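Local coordinates for putative uncharacterized protein (Leishmania major, PDB 3M3I) that is of unknown function but belongs to the DUF985 family of the cupin superfamily and forms a two-chain assembly built on antiparallel beta sheets, at residues C176-S179 with P180-Y184; E188-Q192 with A193-E197. One frame throughout, in Å; residues are numbered along the deposited sequence.

Interaction 1: residues C176-S179 with P180-Y184; sequences CIVS and PGFDY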
ATOM      1  N   CYS A 176      -3.359   4.102  -2.744  1.00 82.24           N
ATOM      2  CA  CYS A 176      -3.972   4.350  -1.454  1.00 84.08           C
ATOM      3  C   CYS A 176      -4.758   3.126  -0.995  1.00 86.42           C
ATOM      4  O   CYS A 176      -5.443   2.484  -1.787  1.00 87.72           O
ATOM      5  CB  CYS A 176      -4.902   5.551  -1.529  1.00 85.62           C
ATOM      6  SG  CYS A 176      -4.139   7.051  -2.129  1.00 83.35           S
ATOM      7  N   ILE A 177      -4.671   2.812   0.294  1.00 61.84           N
ATOM      8  CA  ILE A 177      -5.479   1.736   0.880  1.00 61.70           C
ATOM      9  C   ILE A 177      -6.262   2.309   2.045  1.00 60.76           C
ATOM     10  O   ILE A 177      -5.668   2.858   2.946  1.00 60.54           O
ATOM     11  CB  ILE A 177      -4.585   0.578   1.367  1.00 62.40           C
ATOM     12  CG1 ILE A 177      -3.670   0.112   0.240  1.00 63.56           C
ATOM     13  CG2 ILE A 177      -5.402  -0.598   1.856  1.00 62.47           C
ATOM     14  CD1 ILE A 177      -2.635  -0.865   0.723  1.00 64.43           C
ATOM     15  N   VAL A 178      -7.589   2.220   2.005  1.00 60.41           N
ATOM     16  CA  VAL A 178      -8.411   2.616   3.142  1.00 59.77           C
ATOM     17  C   VAL A 178      -8.867   1.358   3.865  1.00 60.00           C
ATOM     18  O   VAL A 178      -9.338   0.428   3.228  1.00 60.45           O
ATOM     19  CB  VAL A 178      -9.625   3.467   2.716  1.00 59.40           C
ATOM     20  CG1 VAL A 178     -10.300   4.069   3.944  1.00 58.92           C
ATOM     21  CG2 VAL A 178      -9.204   4.560   1.751  1.00 59.43           C
ATOM     22  N   SER A 179      -8.666   1.314   5.182  1.00 59.92           N
ATOM     23  CA  SER A 179      -9.047   0.155   6.009  1.00 60.29           C
ATOM     24  C   SER A 179      -9.400   0.542   7.446  1.00 60.18           C
ATOM     25  O   SER A 179      -8.570   1.131   8.154  1.00 60.28           O
ATOM     26  CB  SER A 179      -7.937  -0.886   6.056  1.00 61.03           C
ATOM     27  OG  SER A 179      -8.237  -1.898   7.007  1.00 61.50           O
ATOM     28  N   PRO A 180     -10.629   0.198   7.890  1.00 60.20           N
ATOM     29  CA  PRO A 180     -11.688  -0.463   7.130  1.00 60.29           C
ATOM     30  C   PRO A 180     -12.119   0.339   5.887  1.00 59.90           C
ATOM     31  O   PRO A 180     -11.920   1.545   5.828  1.00 59.45           O
ATOM     32  CB  PRO A 180     -12.822  -0.590   8.162  1.00 60.46           C
ATOM     33  CG  PRO A 180     -12.136  -0.623   9.455  1.00 60.79           C
ATOM     34  CD  PRO A 180     -11.005   0.338   9.312  1.00 60.46           C
ATOM     35  N   GLY A 181     -12.714  -0.345   4.914  1.00 60.27           N
ATOM     36  CA  GLY A 181     -12.747   0.109   3.523  1.00 60.33           C
ATOM     37  C   GLY A 181     -13.460   1.412   3.224  1.00 59.92           C
ATOM     38  O   GLY A 181     -14.266   1.905   4.022  1.00 59.66           O
ATOM     39  N   PHE A 182     -13.165   1.959   2.049  1.00 60.05           N
ATOM     40  CA  PHE A 182     -13.804   3.177   1.578  1.00 59.89           C
ATOM     41  C   PHE A 182     -15.279   2.952   1.165  1.00 60.42           C
ATOM     42  O   PHE A 182     -15.647   1.924   0.583  1.00 61.16           O
ATOM     43  CB  PHE A 182     -12.993   3.762   0.404  1.00 60.14           C
ATOM     44  CG  PHE A 182     -13.533   5.053  -0.114  1.00 60.12           C
ATOM     45  CD1 PHE A 182     -13.145   6.250   0.436  1.00 59.55           C
ATOM     46  CD2 PHE A 182     -14.433   5.073  -1.148  1.00 60.87           C
ATOM     47  CE1 PHE A 182     -13.650   7.438  -0.035  1.00 59.67           C
ATOM     48  CE2 PHE A 182     -14.936   6.259  -1.610  1.00 61.02           C
ATOM     49  CZ  PHE A 182     -14.544   7.434  -1.048  1.00 60.39           C
ATOM     50  N   ASP A 183     -16.109   3.942   1.484  1.00 60.21           N
ATOM     51  CA  ASP A 183     -17.509   3.963   1.110  1.00 60.84           C
ATOM     52  C   ASP A 183     -17.867   5.436   1.032  1.00 60.69           C
ATOM     53  O   ASP A 183     -17.578   6.194   1.954  1.00 60.09           O
ATOM     54  CB  ASP A 183     -18.363   3.219   2.152  1.00 60.96           C
ATOM     55  CG  ASP A 183     -19.824   3.026   1.711  1.00 61.88           C
ATOM     56  OD1 ASP A 183     -20.276   1.868   1.621  1.00 62.53           O
ATOM     57  OD2 ASP A 183     -20.543   4.031   1.469  1.00 62.11           O
ATOM     58  N   TYR A 184     -18.475   5.860  -0.077  1.00 61.43           N
ATOM     59  CA  TYR A 184     -18.810   7.279  -0.251  1.00 61.48           C
ATOM     60  C   TYR A 184     -19.769   7.783   0.835  1.00 61.39           C
ATOM     61  O   TYR A 184     -19.866   8.989   1.056  1.00 61.32           O
ATOM     62  CB  TYR A 184     -19.363   7.557  -1.650  1.00 62.59           C
ATOM     63  CG  TYR A 184     -18.295   7.743  -2.711  1.00 62.80           C
ATOM     64  CD1 TYR A 184     -17.542   8.898  -2.770  1.00 62.39           C
ATOM     65  CD2 TYR A 184     -18.044   6.752  -3.662  1.00 63.61           C
ATOM     66  CE1 TYR A 184     -16.559   9.071  -3.757  1.00 62.76           C
ATOM     67  CE2 TYR A 184     -17.057   6.907  -4.646  1.00 64.04           C
ATOM     68  CZ  TYR A 184     -16.328   8.064  -4.687  1.00 63.61           C
ATOM     69  OH  TYR A 184     -15.358   8.222  -5.655  1.00 64.20           O
TER
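Val178 meets the loop that leaves its strand: its CG1 lies 3.5 Å from Pro180 O, and its CB sits 4.1 Å from Phe182 CB. Torsion explains the first of these touches. With CG1 anti to the backbone N (chi1 -169°), that methyl is carried over the returning backbone of Pro180, while CG2 comes obliquely to the Phe182 ring and also approaches Phe182 CB. This buried side is the tight part of the contact. Val178 O faces the returning chain: Gly181 CA lies 3.4 Å from it, and the CA-H points almost straight at the oxygen (167° at H). No conventional hydrogen bond joins 176-179 to 180-184, and the chain reverses at the cis peptide between Ser179 and Pro180. Strand 56-67 takes up its polar groups: Gly181 has a backbone hydrogen bond with His58, and Phe182 N bonds to Thr61 OG1. Ser179 OG bonds to Ala59 O and also to Ser179 OG of the second subunit, so the bend is part of the dimer interface.

Beyond Phe182 the packing opens out. Its ring is partly exposed and leads away from Val178, setting CE2 over the centre of the Tyr184 ring, 3.6 Å above its plane. Tyr184 lies exposed, and Asp183, partly exposed, forms a salt bridge with Arg185. Val178 and Gly181 CA atoms are close enough for a beta turn, and Ser179 and the cis-proline have the backbone angles of type VIb, a class without the usual closing hydrogen bond. This cis-proline turn carries the chain out of strand 172-179, which lies between strands 56-67 and 81-87 of this cupin-superfamily fold.

Interaction 2: residues E188-Q192 with A193-E197; sequences EIFTQ and AQLME
Met196 N donates to Gln192 O at 2.8 Å in a short, straight main-chain bond (169° at H), and Leu195 N to Thr191 O at 3.1 Å; together they open the helix. Thr191 O also receives a weak bond from Gln194 N, so two amides of the first turn share it. Thr191, the N-cap residue, is joined to Gln194 through its own amide as well: Thr191 N donates to Gln194 OE1 at 3.2 Å, with an N-H...O angle of 156° and the donor in the carbonyl plane of the side-chain amide. Gln194 reaches back because its CG stands anti to the backbone N (chi1 176°) and the chain runs extended from there.

Around these bonds Thr191 OG1 rests on Gln194 CB at 3.3 Å, the two side chains crossing at about a right angle. Gln194 OE1 lies at the edge of the Phe190 ring, near its plane. Leu195 crosses Phe190 on the buried side, bringing CD2 to 3.5 Å from Phe190 CD2 and CD1 to 3.6 Å from Phe190 CB. Gln192 turns from this packing to helix 203-209, lying on Ile206 and Lys207 and bonding through NE2 to Ala210 O. Residues 190 and 195 occupy N' and N4, making a hydrophobic staple; with the Gln194-to-Thr191 half of a capping box, it begins helix 192-198.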
ATOM      1  N   GLU A 188     -16.680  12.953   3.069  1.00 59.74           N
ATOM      2  CA  GLU A 188     -17.133  14.316   3.306  1.00 60.22           C
ATOM      3  C   GLU A 188     -16.180  15.265   2.603  1.00 60.26           C
ATOM      4  O   GLU A 188     -14.987  15.167   2.784  1.00 59.85           O
ATOM      5  CB  GLU A 188     -17.206  14.632   4.810  1.00 60.30           C
ATOM      6  CG  GLU A 188     -17.588  16.091   5.127  1.00 61.00           C
ATOM      7  CD  GLU A 188     -18.214  16.283   6.504  1.00 61.56           C
ATOM      8  OE1 GLU A 188     -18.072  15.385   7.366  1.00 61.33           O
ATOM      9  OE2 GLU A 188     -18.848  17.352   6.736  1.00 62.40           O
ATOM     10  N   ILE A 189     -16.713  16.165   1.786  1.00 60.91           N
ATOM     11  CA  ILE A 189     -15.888  17.145   1.084  1.00 61.16           C
ATOM     12  C   ILE A 189     -16.210  18.511   1.680  1.00 61.73           C
ATOM     13  O   ILE A 189     -17.320  18.748   2.129  1.00 62.20           O
ATOM     14  CB  ILE A 189     -16.114  17.092  -0.445  1.00 61.74           C
ATOM     15  CG1 ILE A 189     -15.057  17.897  -1.195  1.00 62.03           C
ATOM     16  CG2 ILE A 189     -17.501  17.633  -0.825  1.00 62.68           C
ATOM     17  CD1 ILE A 189     -13.675  17.272  -1.164  1.00 61.41           C
ATOM     18  N   PHE A 190     -15.224  19.393   1.718  1.00 61.83           N
ATOM     19  CA  PHE A 190     -15.361  20.669   2.384  1.00 62.49           C
ATOM     20  C   PHE A 190     -15.229  21.803   1.367  1.00 63.28           C
ATOM     21  O   PHE A 190     -14.809  21.570   0.232  1.00 63.27           O
ATOM     22  CB  PHE A 190     -14.304  20.796   3.496  1.00 62.24           C
ATOM     23  CG  PHE A 190     -14.406  19.723   4.569  1.00 61.70           C
ATOM     24  CD1 PHE A 190     -13.618  18.588   4.512  1.00 60.92           C
ATOM     25  CD2 PHE A 190     -15.298  19.851   5.621  1.00 62.16           C
ATOM     26  CE1 PHE A 190     -13.716  17.610   5.470  1.00 60.58           C
ATOM     27  CE2 PHE A 190     -15.398  18.875   6.597  1.00 61.86           C
ATOM     28  CZ  PHE A 190     -14.608  17.756   6.527  1.00 61.05           C
ATOM     29  N   THR A 191     -15.647  23.002   1.782  1.00 64.16           N
ATOM     30  CA  THR A 191     -15.422  24.268   1.061  1.00 65.11           C
ATOM     31  C   THR A 191     -14.768  25.285   2.002  1.00 65.59           C
ATOM     32  O   THR A 191     -14.839  25.139   3.227  1.00 65.49           O
ATOM     33  CB  THR A 191     -16.737  24.882   0.542  1.00 66.19           C
ATOM     34  OG1 THR A 191     -17.587  25.235   1.642  1.00 66.68           O
ATOM     35  CG2 THR A 191     -17.447  23.920  -0.391  1.00 66.04           C
ATOM     36  N   GLN A 192     -14.142  26.315   1.448  1.00 66.33           N
ATOM     37  CA  GLN A 192     -13.429  27.290   2.276  1.00 66.98           C
ATOM     38  C   GLN A 192     -14.301  28.054   3.288  1.00 67.96           C
ATOM     39  O   GLN A 192     -13.922  28.194   4.440  1.00 68.18           O
ATOM     40  CB  GLN A 192     -12.705  28.297   1.392  1.00 67.80           C
ATOM     41  CG  GLN A 192     -11.456  27.762   0.709  1.00 67.18           C
ATOM     42  CD  GLN A 192     -10.956  28.714  -0.337  1.00 68.19           C
ATOM     43  OE1 GLN A 192     -11.233  29.920  -0.276  1.00 69.38           O
ATOM     44  NE2 GLN A 192     -10.233  28.190  -1.312  1.00 67.91           N
ATOM     45  N   ALA A 193     -15.450  28.562   2.847  1.00 68.78           N
ATOM     46  CA  ALA A 193     -16.325  29.387   3.700  1.00 70.04           C
ATOM     47  C   ALA A 193     -16.918  28.581   4.834  1.00 69.66           C
ATOM     48  O   ALA A 193     -17.311  29.136   5.866  1.00 70.71           O
ATOM     49  CB  ALA A 193     -17.460  30.021   2.877  1.00 71.13           C
ATOM     50  N   GLN A 194     -17.026  27.273   4.612  1.00 68.35           N
ATOM     51  CA  GLN A 194     -17.457  26.349   5.631  1.00 67.90           C
ATOM     52  C   GLN A 194     -16.345  26.172   6.673  1.00 67.62           C
ATOM     53  O   GLN A 194     -16.594  26.322   7.880  1.00 68.38           O
ATOM     54  CB  GLN A 194     -17.806  25.020   4.974  1.00 66.72           C
ATOM     55  CG  GLN A 194     -18.185  23.903   5.942  1.00 66.18           C
ATOM     56  CD  GLN A 194     -18.207  22.562   5.256  1.00 65.00           C
ATOM     57  OE1 GLN A 194     -17.663  22.409   4.166  1.00 64.49           O
ATOM     58  NE2 GLN A 194     -18.850  21.579   5.884  1.00 64.74           N
ATOM     59  N   LEU A 195     -15.130  25.862   6.214  1.00 66.78           N
ATOM     60  CA  LEU A 195     -14.003  25.554   7.128  1.00 66.56           C
ATOM     61  C   LEU A 195     -13.492  26.801   7.848  1.00 67.96           C
ATOM     62  O   LEU A 195     -13.120  26.733   9.014  1.00 68.50           O
ATOM     63  CB  LEU A 195     -12.852  24.864   6.389  1.00 65.46           C
ATOM     64  CG  LEU A 195     -13.099  23.463   5.811  1.00 64.18           C
ATOM     65  CD1 LEU A 195     -11.911  22.979   4.964  1.00 63.47           C
ATOM     66  CD2 LEU A 195     -13.414  22.449   6.899  1.00 63.83           C
ATOM     67  N   MET A 196     -13.476  27.940   7.163  1.00 68.75           N
ATOM     68  CA  MET A 196     -13.116  29.205   7.810  1.00 70.35           C
ATOM     69  C   MET A 196     -14.011  29.552   9.002  1.00 71.62           C
ATOM     70  O   MET A 196     -13.575  30.239   9.925  1.00 72.97           O
ATOM     71  CB  MET A 196     -13.140  30.360   6.803  1.00 71.12           C
ATOM     72  CG  MET A 196     -11.963  30.332   5.832  1.00 70.50           C
ATOM     73  SD  MET A 196     -10.383  30.342   6.682  1.00 70.78           S
ATOM     74  CE  MET A 196     -10.254  32.078   7.106  1.00 73.01           C
ATOM     75  N   GLU A 197     -15.257  29.087   8.983  1.00 71.41           N
ATOM     76  CA  GLU A 197     -16.149  29.269  10.125  1.00 72.68           C
ATOM     77  C   GLU A 197     -15.712  28.448  11.343  1.00 72.59           C
ATOM     78  O   GLU A 197     -15.859  28.914  12.473  1.00 74.18           O
ATOM     79  CB  GLU A 197     -17.593  28.928   9.750  1.00 72.59           C
ATOM     80  CG  GLU A 197     -18.234  29.953   8.825  1.00 73.45           C
ATOM     81  CD  GLU A 197     -18.661  31.233   9.549  1.00 75.67           C
ATOM     82  OE1 GLU A 197     -19.431  31.141  10.524  1.00 76.69           O
ATOM     83  OE2 GLU A 197     -18.236  32.335   9.138  1.00 76.57           O
TER

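How the interactions relate
Along the chain, interaction 1 closes first, where strand 172-179 leaves the seven-strand sheet and bends into the loop after it. Residues 185-187 carry the chain on to strand 188-189, an outer strand of the five-strand sheet within this chain, beside strand 76-77. Interaction 2 then spans the short link from that strand into helix 192-198, which packs against helix 203-209. Both are local contacts in series, neither nested nor crossed, with centres about 22 Å apart and no other touch between them. Together they mark the exit from one sheet and, after passage along the other, the start of the C-terminal helices; only interaction 1 reaches the second subunit.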